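Local coordinates for protein member of DUF4221 family (Bacteroides vulgatus, PDB 3S9J) that is of unknown function but folds as a six-bladed beta-propeller of the DUF4221 family and carries bound sodium ions, at residues A[24-29]-A[348-353]; A[298-303]-A[342-347]; A[330-333]-A[338-341]; A[44-47]-A[52-55]; A[54-59]-A[63-68]. All coordinates share one frame; numbering follows the deposited sequence.

Contact 1 ties the loop after strand 8-19 to the loop before strand 354-364, and the other four contacts are nested along the chain inside the circle it closes. Contacts 1 and 2 lie about 12 Å apart between centres and share one formic acid molecule. Contact 3 belongs to the four-stranded sheet that holds strands 8-19 and 354-364. Contacts 4 and 5, about 9 Å apart between centres, are successive hairpins of the next sheet and share Ile54 and Val55. Their salt bridge joins Asp53 OD2 to Arg67 NH1 (2.8 Å). Sodium ions sit at contacts 1 and 4.

Contact 1: A[24-29]-A[348-353]; sequences TYYLSK and PQFDEN. With NA (sodium ion), chain C; FMT (formic acid), chain K.
Tyr26 and Phe350 form the tight part of this contact, a T-shaped pair in which the edge of the phenylalanine ring is presented to a face of the tyrosine. The centroids lie 5.2 Å apart and the planes stand at 81°. Phe350 CZ makes the closest approach, 3.6 Å from Tyr26 CZ, so it lies over the hydroxyl-bearing rim of the ring and not over its centre. Leu27 CB lies over the opposite face. Tyr26 CG sits between the backbone N and the carbonyl carbon (chi1 71°), which swings the ring toward Phe350 and brings CD2 alongside Glu352 CB. Glu352 O is 3.5 Å from Tyr26 CB. The phenol OH donates to O2 of a formic acid molecule at 2.7 Å, a ligand probably taken from the crystallisation liquor. In the six-bladed propeller these two loops flank strands 8-19 and 354-364, neighbours in the sheet that brings the N- and C-terminal parts of the chain together. Were Tyr26 an alanine, the edge of Phe350 would probably lose the face it packs on, and the formic acid its phenol donor. The other side of the contact is looser and wetter. Water 1 donates to Glu352 O and receives only a weak bond from Tyr26 N, while also binding a sodium ion. Thr24 O, at 2.3 Å, and Asn353 OD1, at 2.6 Å, hold that sodium from the two loops, with water 2 and Asp21 O as further ligands. Asp351 OD1 accepts from Asn353 N in an Asx turn.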
# COMPACT_ATOMS: atom_id res chain seq x y z
N THR A 24 21.11 4.20 4.96
CA THR A 24 19.83 3.90 4.30
C THR A 24 19.56 2.42 4.40
O THR A 24 20.31 1.63 3.84
CB THR A 24 19.83 4.33 2.81
OG1 THR A 24 20.39 5.66 2.72
CG2 THR A 24 18.36 4.31 2.26
N TYR A 25 18.47 2.03 5.06
CA TYR A 25 18.11 0.61 5.12
C TYR A 25 17.36 0.23 3.87
O TYR A 25 16.63 1.06 3.28
CB TYR A 25 17.26 0.33 6.35
CG TYR A 25 17.08 -1.14 6.65
CD1 TYR A 25 18.18 -1.95 6.90
CD2 TYR A 25 15.82 -1.71 6.65
CE1 TYR A 25 18.00 -3.32 7.16
CE2 TYR A 25 15.64 -3.06 6.94
CZ TYR A 25 16.75 -3.83 7.21
OH TYR A 25 16.62 -5.16 7.47
N TYR A 26 17.52 -1.02 3.43
CA TYR A 26 16.99 -1.41 2.09
C TYR A 26 15.47 -1.53 2.05
O TYR A 26 14.88 -1.55 0.98
CB TYR A 26 17.61 -2.70 1.56
CG TYR A 26 17.15 -3.96 2.29
CD1 TYR A 26 16.02 -4.66 1.90
CD2 TYR A 26 17.81 -4.38 3.42
CE1 TYR A 26 15.57 -5.78 2.60
CE2 TYR A 26 17.38 -5.51 4.12
CZ TYR A 26 16.26 -6.19 3.69
OH TYR A 26 15.85 -7.28 4.40
N LEU A 27 14.85 -1.65 3.21
CA LEU A 27 13.39 -1.79 3.32
C LEU A 27 12.74 -0.49 3.72
O LEU A 27 13.16 0.13 4.70
CB LEU A 27 13.03 -2.82 4.39
CG LEU A 27 11.53 -2.99 4.66
CD1 LEU A 27 10.86 -3.54 3.43
CD2 LEU A 27 11.32 -3.91 5.86
N SER A 28 11.71 -0.10 2.97
CA SER A 28 10.80 0.95 3.36
C SER A 28 9.37 0.46 3.25
O SER A 28 9.05 -0.24 2.29
CB SER A 28 10.93 2.15 2.42
OG SER A 28 9.94 3.15 2.80
N LYS A 29 8.54 0.85 4.21
CA LYS A 29 7.10 0.55 4.17
C LYS A 29 6.28 1.70 3.60
O LYS A 29 5.06 1.59 3.54
CB LYS A 29 6.57 0.18 5.56
CG LYS A 29 7.18 -1.13 6.09
CD LYS A 29 6.50 -1.57 7.38
CE LYS A 29 6.99 -2.90 7.89
NZ LYS A 29 6.39 -3.18 9.27
N PRO A 348 19.36 -15.43 -4.56
CA PRO A 348 20.82 -15.65 -4.50
C PRO A 348 21.66 -14.36 -4.65
O PRO A 348 22.79 -14.33 -4.17
CB PRO A 348 21.09 -16.60 -5.67
CG PRO A 348 19.77 -17.20 -6.04
CD PRO A 348 18.70 -16.25 -5.60
N GLN A 349 21.10 -13.33 -5.27
CA GLN A 349 21.81 -12.07 -5.50
C GLN A 349 21.53 -11.02 -4.43
O GLN A 349 22.04 -9.90 -4.53
CB GLN A 349 21.48 -11.50 -6.86
CG GLN A 349 21.87 -12.38 -8.04
CD GLN A 349 23.37 -12.57 -8.16
OE1 GLN A 349 24.15 -11.65 -7.92
NE2 GLN A 349 23.79 -13.78 -8.54
N PHE A 350 20.73 -11.36 -3.43
CA PHE A 350 20.38 -10.43 -2.36
C PHE A 350 21.60 -9.77 -1.74
O PHE A 350 22.55 -10.45 -1.34
CB PHE A 350 19.62 -11.12 -1.22
CG PHE A 350 19.23 -10.18 -0.11
CD1 PHE A 350 18.10 -9.39 -0.22
CD2 PHE A 350 20.00 -10.06 1.03
CE1 PHE A 350 17.75 -8.52 0.77
CE2 PHE A 350 19.67 -9.17 2.03
CZ PHE A 350 18.55 -8.40 1.92
N ASP A 351 21.52 -8.46 -1.59
CA ASP A 351 22.54 -7.66 -0.96
C ASP A 351 21.84 -6.57 -0.16
O ASP A 351 21.12 -5.75 -0.72
CB ASP A 351 23.41 -7.07 -2.08
CG ASP A 351 24.56 -6.22 -1.58
OD1 ASP A 351 24.61 -5.77 -0.42
OD2 ASP A 351 25.45 -5.99 -2.44
N GLU A 352 22.02 -6.56 1.15
CA GLU A 352 21.31 -5.62 1.99
C GLU A 352 21.72 -4.17 1.65
O GLU A 352 21.01 -3.27 1.99
CB GLU A 352 21.58 -5.89 3.47
CG GLU A 352 23.02 -5.60 3.85
CD GLU A 352 23.36 -5.94 5.29
OE1 GLU A 352 22.46 -5.87 6.16
OE2 GLU A 352 24.56 -6.25 5.53
N ASN A 353 22.84 -3.99 0.97
CA ASN A 353 23.27 -2.61 0.60
C ASN A 353 23.11 -2.29 -0.87
O ASN A 353 23.82 -1.46 -1.43
CB ASN A 353 24.66 -2.33 1.12
CG ASN A 353 24.63 -1.94 2.61
OD1 ASN A 353 23.79 -1.14 3.05
ND2 ASN A 353 25.48 -2.56 3.37
NA NA C . 21.92 0.10 4.37
C FMT K . 13.92 -9.53 2.63
O1 FMT K . 13.29 -10.62 2.46
O2 FMT K . 13.83 -8.83 3.65
O HOH W 1 20.54 -1.87 4.29
O HOH W 2 21.28 0.59 6.92

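Contact 2: A[298-303]-A[342-347]; sequences TPKGKE and ENNLEN. With FMT (formic acid), chain K.
Asn344 reaches across to Lys300 with the one direct hydrogen bond between these loops. Its ND2 donates to Lys300 O at 3.0 Å with an N-H...O angle of 165°, arriving on a lone pair in the carbonyl plane, and the acceptor lies close to the plane of the amide. Asn344 CG stands anti to the backbone N (chi1 -175°), which carries the amide toward the lysine. Beside this bond, Lys300 CB is 3.5 Å from Asn344 OD1. In one of its two conformers, Glu346 also crosses the foot of the lysine at about a right angle, its carboxylate meeting methylene groups there. The lysine chain bends at chi2 (-50°) and runs on to a formic acid molecule. NZ donates to FMT O1 at 2.6 Å, and Leu345 N grips the same oxygen at 2.9 Å, so one ligand atom bridges the two loops. One shell out, Asn344 OD1 accepts from Glu346 N at 2.9 Å, an Asx turn that fixes the rotation of the amide and turns ND2 outward to its acceptors. Type I turns from Pro299 to Lys302 and from Asn344 to Asn347 shape both backbones. Asn347 ND2 closes its own loop by donating to Glu342 OE1 (3.1 Å). Asn344 ND2 has a second acceptor in Tyr326 O, so it also joins the loop leading into strand 327-334. The 298-303 loop enters strand 304-309, with Thr298 and Pro299 resting on Asn262 of helix 255-263; on the other side, Glu342 and Asn343 pack against strand 354-364.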
# COMPACT_ATOMS: atom_id res chain seq x y z
N THR A 298 4.98 -12.28 5.52
CA THR A 298 4.83 -13.12 4.34
C THR A 298 6.11 -13.92 4.11
O THR A 298 7.26 -13.37 4.13
CB THR A 298 4.47 -12.29 3.09
OG1 THR A 298 3.28 -11.53 3.37
CG2 THR A 298 4.31 -13.21 1.85
N PRO A 299 5.98 -15.24 3.95
CA PRO A 299 7.16 -16.04 3.75
C PRO A 299 7.92 -15.67 2.50
O PRO A 299 7.32 -15.32 1.48
CB PRO A 299 6.58 -17.48 3.58
CG PRO A 299 5.32 -17.44 4.28
CD PRO A 299 4.76 -16.08 4.08
N LYS A 300 9.24 -15.81 2.57
CA LYS A 300 10.10 -15.42 1.44
C LYS A 300 9.81 -16.32 0.25
O LYS A 300 10.05 -15.95 -0.89
CB LYS A 300 11.57 -15.53 1.82
CG LYS A 300 11.97 -14.80 3.09
CD LYS A 300 11.51 -13.39 3.14
CE LYS A 300 12.08 -12.72 4.40
NZ LYS A 300 11.70 -11.34 4.43
N GLY A 301 9.29 -17.53 0.49
CA GLY A 301 9.00 -18.45 -0.59
C GLY A 301 7.60 -18.39 -1.18
O GLY A 301 7.28 -19.17 -2.08
N LYS A 302 6.76 -17.46 -0.71
CA LYS A 302 5.37 -17.42 -1.19
C LYS A 302 5.32 -16.97 -2.65
O LYS A 302 5.92 -15.98 -3.02
CB LYS A 302 4.49 -16.54 -0.28
CG LYS A 302 2.98 -16.86 -0.45
CD LYS A 302 2.14 -16.12 0.59
CE LYS A 302 0.70 -16.65 0.60
NZ LYS A 302 -0.29 -15.85 1.45
N GLU A 303 4.66 -17.75 -3.48
CA GLU A 303 4.52 -17.38 -4.88
C GLU A 303 3.41 -16.36 -5.04
O GLU A 303 2.55 -16.21 -4.15
CB GLU A 303 4.25 -18.61 -5.72
CG GLU A 303 5.43 -19.58 -5.67
CD GLU A 303 5.10 -20.95 -6.20
OE1 GLU A 303 3.97 -21.45 -5.94
OE2 GLU A 303 6.00 -21.52 -6.86
N GLU A 342 13.71 -6.85 -5.95
CA GLU A 342 14.35 -8.18 -5.80
C GLU A 342 15.04 -8.36 -4.45
O GLU A 342 15.87 -9.26 -4.29
CB GLU A 342 15.32 -8.45 -6.98
CG GLU A 342 14.55 -8.74 -8.27
CD GLU A 342 15.30 -9.58 -9.30
OE1 GLU A 342 16.28 -10.28 -8.96
OE2 GLU A 342 14.88 -9.53 -10.48
N ASN A 343 14.72 -7.52 -3.47
CA ASN A 343 15.34 -7.60 -2.15
C ASN A 343 14.63 -8.63 -1.25
O ASN A 343 14.23 -8.33 -0.14
CB ASN A 343 15.37 -6.25 -1.47
CG ASN A 343 16.38 -5.34 -2.10
OD1 ASN A 343 16.11 -4.79 -3.16
ND2 ASN A 343 17.55 -5.20 -1.48
N ASN A 344 14.49 -9.84 -1.79
CA ASN A 344 14.05 -11.04 -1.04
C ASN A 344 15.30 -11.72 -0.51
O ASN A 344 16.23 -11.99 -1.27
CB ASN A 344 13.30 -11.94 -2.02
CG ASN A 344 12.67 -13.16 -1.37
OD1 ASN A 344 13.38 -13.91 -0.68
ND2 ASN A 344 11.37 -13.37 -1.59
N LEU A 345 15.33 -11.95 0.81
CA LEU A 345 16.47 -12.54 1.49
C LEU A 345 16.93 -13.87 0.86
O LEU A 345 18.11 -14.24 0.97
CB LEU A 345 16.10 -12.73 2.97
CG LEU A 345 17.17 -13.12 3.97
CD1 LEU A 345 18.26 -12.08 3.99
CD2 LEU A 345 16.56 -13.28 5.35
N GLU A 346 16.02 -14.59 0.20
CA GLU A 346 16.35 -15.89 -0.38
C GLU A 346 16.78 -15.79 -1.87
O GLU A 346 17.17 -16.78 -2.47
CB GLU A 346 15.19 -16.89 -0.13
CG GLU A 346 14.90 -17.04 1.38
CD GLU A 346 14.05 -18.25 1.74
OE1 GLU A 346 13.86 -19.12 0.87
OE2 GLU A 346 13.58 -18.35 2.90
N ASN A 347 16.72 -14.60 -2.44
CA ASN A 347 17.26 -14.37 -3.77
C ASN A 347 18.78 -14.57 -3.68
O ASN A 347 19.42 -13.96 -2.84
CB ASN A 347 16.94 -12.93 -4.21
CG ASN A 347 17.29 -12.67 -5.66
OD1 ASN A 347 18.38 -13.01 -6.12
ND2 ASN A 347 16.37 -12.03 -6.38
C FMT K . 13.92 -9.53 2.63
O1 FMT K . 13.29 -10.62 2.46
O2 FMT K . 13.83 -8.83 3.65

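Contact 3: A[330-333]-A[338-341]; sequences MSFV and LYIS
Tyr339 N donates to Phe332 O at 2.7 Å, the shortest of the three backbone bonds in this hairpin. Phe332 N returns the bond to Tyr339 O, making 332/339 a hydrogen-bonded antiparallel pair. Ser341 N adds a third, to Met330 O at 3.0 Å. Tyr339 O receives a further contact from Ser331 CA at 3.1 Å, a CA-H...O approach next to the conventional bond. On the face carrying Phe332 and Tyr339 the two rings are almost parallel (7°) but slid so far that they scarcely overlap, their centroids 4.7 Å apart. The slide places Tyr339 CB over the phenylalanine, 3.7 Å from its centroid and close to the ring normal, a CH-pi contact. Phe332 CE2 meets Tyr339 CD1 at 3.5 Å. Phe332 reaches this overlap because its CG lies between the backbone N and the carbonyl carbon (chi1 72°), which folds the ring over toward the partner strand. Phe357 of strand 354-364 meets the Phe332 ring edge-to-face. The other face carries Ser331, Val333, Leu338 and Ile340. Val333 CG2 touches Leu338 CD1 at 4.1 Å, the two side chains crossing at about a right angle, while Ser331 OG lies against Ile340 CG2 and hydrogen-bonds with Tyr328 O. This buried face packs on strands 266-273 and 278-284 of an adjacent sheet. Strands 331-333 and 338-341 run at 165° to each other, and they form the inner antiparallel hairpin of a four-stranded propeller blade, with 354-364 and then 8-19 lying outside it.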
# COMPACT_ATOMS: atom_id res chain seq x y z
N MSE A 330 7.59 -4.08 -1.92
CA MSE A 330 8.23 -2.87 -2.44
C MSE A 330 8.10 -2.84 -3.96
O MSE A 330 8.98 -3.33 -4.70
CB MSE A 330 9.69 -2.80 -2.02
CG MSE A 330 9.89 -2.31 -0.59
SE MSE A 330 11.72 -1.76 -0.22
CE MSE A 330 12.60 -3.50 -0.38
N SER A 331 6.95 -2.36 -4.42
CA SER A 331 6.64 -2.26 -5.84
C SER A 331 6.19 -0.82 -6.13
O SER A 331 5.63 -0.16 -5.25
CB SER A 331 5.54 -3.26 -6.24
OG SER A 331 6.02 -4.58 -6.14
N PHE A 332 6.45 -0.35 -7.34
CA PHE A 332 5.95 0.95 -7.79
C PHE A 332 5.84 1.00 -9.29
O PHE A 332 6.49 0.24 -10.02
CB PHE A 332 6.85 2.09 -7.31
CG PHE A 332 8.19 2.19 -8.00
CD1 PHE A 332 9.31 1.52 -7.49
CD2 PHE A 332 8.37 3.00 -9.12
CE1 PHE A 332 10.55 1.61 -8.10
CE2 PHE A 332 9.63 3.09 -9.75
CZ PHE A 332 10.72 2.41 -9.23
N VAL A 333 4.98 1.88 -9.77
CA VAL A 333 4.87 2.10 -11.22
C VAL A 333 5.71 3.32 -11.57
O VAL A 333 5.52 4.40 -10.99
CB VAL A 333 3.43 2.34 -11.66
CG1 VAL A 333 3.36 2.65 -13.21
CG2 VAL A 333 2.55 1.13 -11.30
N LEU A 338 6.16 -1.45 -14.48
CA LEU A 338 5.94 -1.89 -13.10
C LEU A 338 7.23 -2.42 -12.52
O LEU A 338 7.82 -3.40 -13.03
CB LEU A 338 4.87 -2.99 -13.06
CG LEU A 338 4.60 -3.67 -11.71
CD1 LEU A 338 4.09 -2.66 -10.67
CD2 LEU A 338 3.63 -4.86 -11.89
N TYR A 339 7.68 -1.76 -11.46
CA TYR A 339 8.91 -2.15 -10.82
C TYR A 339 8.62 -2.96 -9.57
O TYR A 339 7.85 -2.54 -8.72
CB TYR A 339 9.74 -0.94 -10.44
CG TYR A 339 10.34 -0.20 -11.62
CD1 TYR A 339 9.62 0.76 -12.30
CD2 TYR A 339 11.66 -0.39 -11.99
CE1 TYR A 339 10.17 1.48 -13.36
CE2 TYR A 339 12.23 0.34 -13.06
CZ TYR A 339 11.47 1.27 -13.74
OH TYR A 339 12.00 2.01 -14.78
N ILE A 340 9.28 -4.12 -9.46
CA ILE A 340 9.13 -5.01 -8.32
C ILE A 340 10.50 -5.27 -7.76
O ILE A 340 11.42 -5.68 -8.50
CB ILE A 340 8.43 -6.34 -8.70
CG1 ILE A 340 7.13 -6.08 -9.46
CG2 ILE A 340 8.19 -7.25 -7.45
CD1 ILE A 340 6.39 -7.36 -9.89
N SER A 341 10.64 -5.05 -6.45
CA SER A 341 11.95 -5.24 -5.83
C SER A 341 12.39 -6.67 -5.85
O SER A 341 11.56 -7.61 -5.74
CB SER A 341 11.93 -4.75 -4.37
OG SER A 341 13.15 -5.02 -3.70

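Contact 4: A[44-47]-A[52-55]; sequences FENT and YDIV. With NA (sodium ion), chain D.
Asn46 lies alongside Asp53, the two side chains pointing the same way from paired strands. From Asn46 CB, Asp53 OD1 is 3.2 Å away; CG, which faces the same oxygen, stands anti to the backbone N (chi1 -179°), sending the amide along the carboxylate. Val55 CG2 lies beside CB and ND2. At the tip, ND2 donates to Asp53 OD1 at 2.8 Å with an N-H...O angle of 162°, arriving on the syn side but 29° out of the carboxylate plane. ND2 also reaches Gln23 O, and OD1 accepts from Tyr25 N, so both ends of the buried amide are satisfied and its rotation is fixed. Asp53 OD2 forms a salt bridge with Arg67, whose charge probably favours an ionised carboxylate. A leucine in place of Asp53 would probably leave Arg67 without this acidic mate and Asn46 ND2 with one acceptor fewer. The backbone carries four bonds: Phe44 and Val55 exchange a pair, Asn46 N gives to Asp53 O at 2.7 Å, and Asp53 N returns to Asn46 O. Thr47 CG2 brushes Tyr52 CD1 (3.9 Å), while Thr47 OG1 donates to Glu45 OE2, whose OE1 hydrogen-bonds Ser84 OG. Tyr52 O binds a sodium ion at 2.4 Å, together with four waters and Leu70 O. Tyr52 and Asp53 both face Asn46, a classic beta bulge at the turn end of an antiparallel propeller hairpin.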
# COMPACT_ATOMS: atom_id res chain seq x y z
N PHE A 44 11.33 7.55 -0.50
CA PHE A 44 11.60 6.33 0.24
C PHE A 44 11.73 6.68 1.72
O PHE A 44 12.75 7.20 2.15
CB PHE A 44 12.88 5.72 -0.31
CG PHE A 44 13.30 4.38 0.29
CD1 PHE A 44 14.09 4.32 1.44
CD2 PHE A 44 13.01 3.20 -0.38
CE1 PHE A 44 14.54 3.09 1.94
CE2 PHE A 44 13.47 1.97 0.13
CZ PHE A 44 14.25 1.93 1.28
N GLU A 45 10.67 6.41 2.48
CA GLU A 45 10.70 6.69 3.90
C GLU A 45 11.71 5.77 4.54
O GLU A 45 11.61 4.57 4.41
CB GLU A 45 9.35 6.50 4.56
CG GLU A 45 9.36 6.89 6.03
CD GLU A 45 8.00 6.71 6.65
OE1 GLU A 45 7.04 7.29 6.12
OE2 GLU A 45 7.90 5.99 7.66
N ASN A 46 12.68 6.32 5.24
CA ASN A 46 13.81 5.51 5.78
C ASN A 46 13.73 5.59 7.30
O ASN A 46 14.55 6.25 7.96
CB ASN A 46 15.10 6.13 5.22
CG ASN A 46 16.36 5.41 5.65
OD1 ASN A 46 16.40 4.17 5.68
ND2 ASN A 46 17.41 6.18 5.99
N THR A 47 12.72 4.91 7.84
CA THR A 47 12.44 4.96 9.28
C THR A 47 12.56 3.58 9.94
O THR A 47 12.21 3.42 11.12
CB THR A 47 11.02 5.52 9.55
OG1 THR A 47 10.09 4.80 8.75
CG2 THR A 47 10.99 7.04 9.21
N TYR A 52 15.98 7.36 10.69
CA TYR A 52 14.81 8.25 10.79
C TYR A 52 14.94 9.47 9.89
O TYR A 52 15.23 10.58 10.34
CB TYR A 52 14.62 8.66 12.24
CG TYR A 52 13.21 9.08 12.63
CD1 TYR A 52 12.19 8.16 12.70
CD2 TYR A 52 12.93 10.41 12.96
CE1 TYR A 52 10.91 8.53 13.12
CE2 TYR A 52 11.63 10.79 13.36
CZ TYR A 52 10.65 9.83 13.46
OH TYR A 52 9.39 10.19 13.92
N ASP A 53 14.71 9.25 8.60
CA ASP A 53 14.68 10.29 7.60
C ASP A 53 13.95 9.82 6.36
O ASP A 53 13.38 8.73 6.34
CB ASP A 53 16.09 10.84 7.30
CG ASP A 53 17.07 9.80 6.72
OD1 ASP A 53 16.64 8.84 6.04
OD2 ASP A 53 18.31 9.97 6.97
N ILE A 54 13.90 10.67 5.34
CA ILE A 54 13.37 10.29 4.07
C ILE A 54 14.48 10.43 3.03
O ILE A 54 15.15 11.46 2.97
CB ILE A 54 12.16 11.17 3.67
CG1 ILE A 54 10.99 10.95 4.65
CG2 ILE A 54 11.68 10.88 2.22
CD1 ILE A 54 9.96 12.09 4.60
N VAL A 55 14.64 9.40 2.21
CA VAL A 55 15.58 9.44 1.11
C VAL A 55 14.79 9.55 -0.19
O VAL A 55 13.79 8.87 -0.39
CB VAL A 55 16.45 8.18 1.11
CG1 VAL A 55 17.30 8.05 -0.17
CG2 VAL A 55 17.31 8.16 2.37
NA NA D . 16.44 11.88 11.88
O HOH W 3 17.37 13.17 10.15
O HOH W 4 18.25 10.32 11.82
O HOH W 5 16.23 11.22 14.30
O HOH W 6 18.05 13.45 13.03

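Contact 5: A[54-59]-A[63-68]; sequences IVIFDI and QIAKRI
Ile56 O is the backbone acceptor that Ala65 and Lys66 share: Ala65 N donates at 2.8 Å and Lys66 N weakly at 3.3 Å. Both residues therefore face Ile56, a classic beta bulge that shifts the register by one. Regular antiparallel bonding flanks it, with Ile56 N giving to Lys66 O, Ile54 and Ile68 exchanging a pair, and Asp58 N giving to Gln63 O. Among apolar contacts, Ile68 CD1 lies 4.1 Å from Ile56 CG1, and the Lys66 methylenes run beside Ile56. Around the bulge, Ile64 CG1 reaches Phe57 CE1 at 3.5 Å and Val55 CG1 at 3.9 Å, while that same valine methyl sits over the centre of the Phe57 ring. Of the charged groups, Arg67 lays one guanidinium face on Val55 CG2, 3.5 Å from NH1, turned there partly by a chi3 bend (-63°). Asp53 holds NH1 by a salt bridge, and Thr24 OG1 hydrogen-bonds NH2. Asp58 OD2 accepts from water 7, which Gln63 NE2 meets only weakly, and from Asn61, while OD1 forms a salt bridge with Lys39. The hairpin thus rests on backbone bonds and aliphatic contacts, its charged ends paired mostly with other parts of the fold.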
# COMPACT_ATOMS: atom_id res chain seq x y z
N ILE A 54 13.90 10.67 5.34
CA ILE A 54 13.37 10.29 4.07
C ILE A 54 14.48 10.43 3.03
O ILE A 54 15.15 11.46 2.97
CB ILE A 54 12.16 11.17 3.67
CG1 ILE A 54 10.99 10.95 4.65
CG2 ILE A 54 11.68 10.88 2.22
CD1 ILE A 54 9.96 12.09 4.60
N VAL A 55 14.64 9.40 2.21
CA VAL A 55 15.58 9.44 1.11
C VAL A 55 14.79 9.55 -0.19
O VAL A 55 13.79 8.87 -0.39
CB VAL A 55 16.45 8.18 1.11
CG1 VAL A 55 17.30 8.05 -0.17
CG2 VAL A 55 17.31 8.16 2.37
N ILE A 56 15.28 10.41 -1.09
CA ILE A 56 14.72 10.51 -2.40
C ILE A 56 15.71 9.91 -3.39
O ILE A 56 16.86 10.35 -3.44
CB ILE A 56 14.46 12.00 -2.79
CG1 ILE A 56 13.59 12.70 -1.74
CG2 ILE A 56 13.87 12.08 -4.24
CD1 ILE A 56 12.20 12.07 -1.50
N PHE A 57 15.29 8.89 -4.13
CA PHE A 57 16.12 8.27 -5.13
C PHE A 57 15.84 8.82 -6.53
O PHE A 57 14.70 8.96 -6.91
CB PHE A 57 15.92 6.76 -5.19
CG PHE A 57 16.44 6.00 -3.99
CD1 PHE A 57 17.81 5.77 -3.81
CD2 PHE A 57 15.58 5.51 -3.05
CE1 PHE A 57 18.28 5.08 -2.72
CE2 PHE A 57 16.04 4.78 -1.98
CZ PHE A 57 17.37 4.54 -1.80
N ASP A 58 16.91 9.04 -7.27
CA ASP A 58 16.89 9.48 -8.69
C ASP A 58 16.86 8.26 -9.60
O ASP A 58 17.83 7.50 -9.66
CB ASP A 58 18.13 10.32 -8.91
CG ASP A 58 18.24 10.88 -10.33
OD1 ASP A 58 17.58 10.36 -11.27
OD2 ASP A 58 19.05 11.81 -10.47
N ILE A 59 15.72 8.03 -10.24
CA ILE A 59 15.51 6.81 -11.02
C ILE A 59 16.41 6.76 -12.26
O ILE A 59 17.11 5.75 -12.49
CB ILE A 59 14.02 6.62 -11.36
CG1 ILE A 59 13.23 6.24 -10.10
CG2 ILE A 59 13.87 5.51 -12.44
CD1 ILE A 59 11.72 6.43 -10.22
N GLN A 63 20.72 6.59 -8.25
CA GLN A 63 21.47 7.05 -7.09
C GLN A 63 20.55 7.82 -6.15
O GLN A 63 19.40 8.11 -6.48
CB GLN A 63 22.66 7.94 -7.55
CG GLN A 63 22.22 9.25 -8.09
CD GLN A 63 23.44 10.13 -8.44
OE1 GLN A 63 24.35 9.70 -9.11
NE2 GLN A 63 23.44 11.35 -7.95
N ILE A 64 21.06 8.15 -4.97
CA ILE A 64 20.38 9.06 -4.06
C ILE A 64 20.40 10.50 -4.59
O ILE A 64 21.48 11.02 -4.92
CB ILE A 64 20.98 8.98 -2.63
CG1 ILE A 64 20.69 7.57 -2.06
CG2 ILE A 64 20.39 10.05 -1.72
CD1 ILE A 64 21.38 7.31 -0.70
N ALA A 65 19.22 11.10 -4.66
CA ALA A 65 19.06 12.54 -5.04
C ALA A 65 19.18 13.47 -3.85
O ALA A 65 19.80 14.54 -3.96
CB ALA A 65 17.68 12.78 -5.69
N LYS A 66 18.51 13.15 -2.75
CA LYS A 66 18.59 13.95 -1.55
C LYS A 66 18.10 13.19 -0.34
O LYS A 66 17.47 12.14 -0.49
CB LYS A 66 17.86 15.28 -1.67
CG LYS A 66 16.41 15.27 -1.73
CD LYS A 66 15.89 16.74 -1.90
CE LYS A 66 14.40 16.79 -2.01
NZ LYS A 66 13.88 18.05 -2.68
N ARG A 67 18.38 13.77 0.81
CA ARG A 67 18.00 13.21 2.10
C ARG A 67 17.27 14.30 2.84
O ARG A 67 17.78 15.43 3.00
CB ARG A 67 19.24 12.78 2.87
CG ARG A 67 18.99 12.14 4.21
CD ARG A 67 20.29 11.60 4.79
NE ARG A 67 20.87 10.55 3.94
CZ ARG A 67 20.56 9.26 3.96
NH1 ARG A 67 19.68 8.77 4.82
NH2 ARG A 67 21.18 8.43 3.13
N ILE A 68 16.04 13.99 3.23
CA ILE A 68 15.20 14.92 3.98
C ILE A 68 15.26 14.54 5.45
O ILE A 68 14.85 13.44 5.83
CB ILE A 68 13.77 14.89 3.47
CG1 ILE A 68 13.73 15.19 1.97
CG2 ILE A 68 12.85 15.85 4.31
CD1 ILE A 68 12.33 15.06 1.34
O HOH W 7 20.55 12.82 -8.25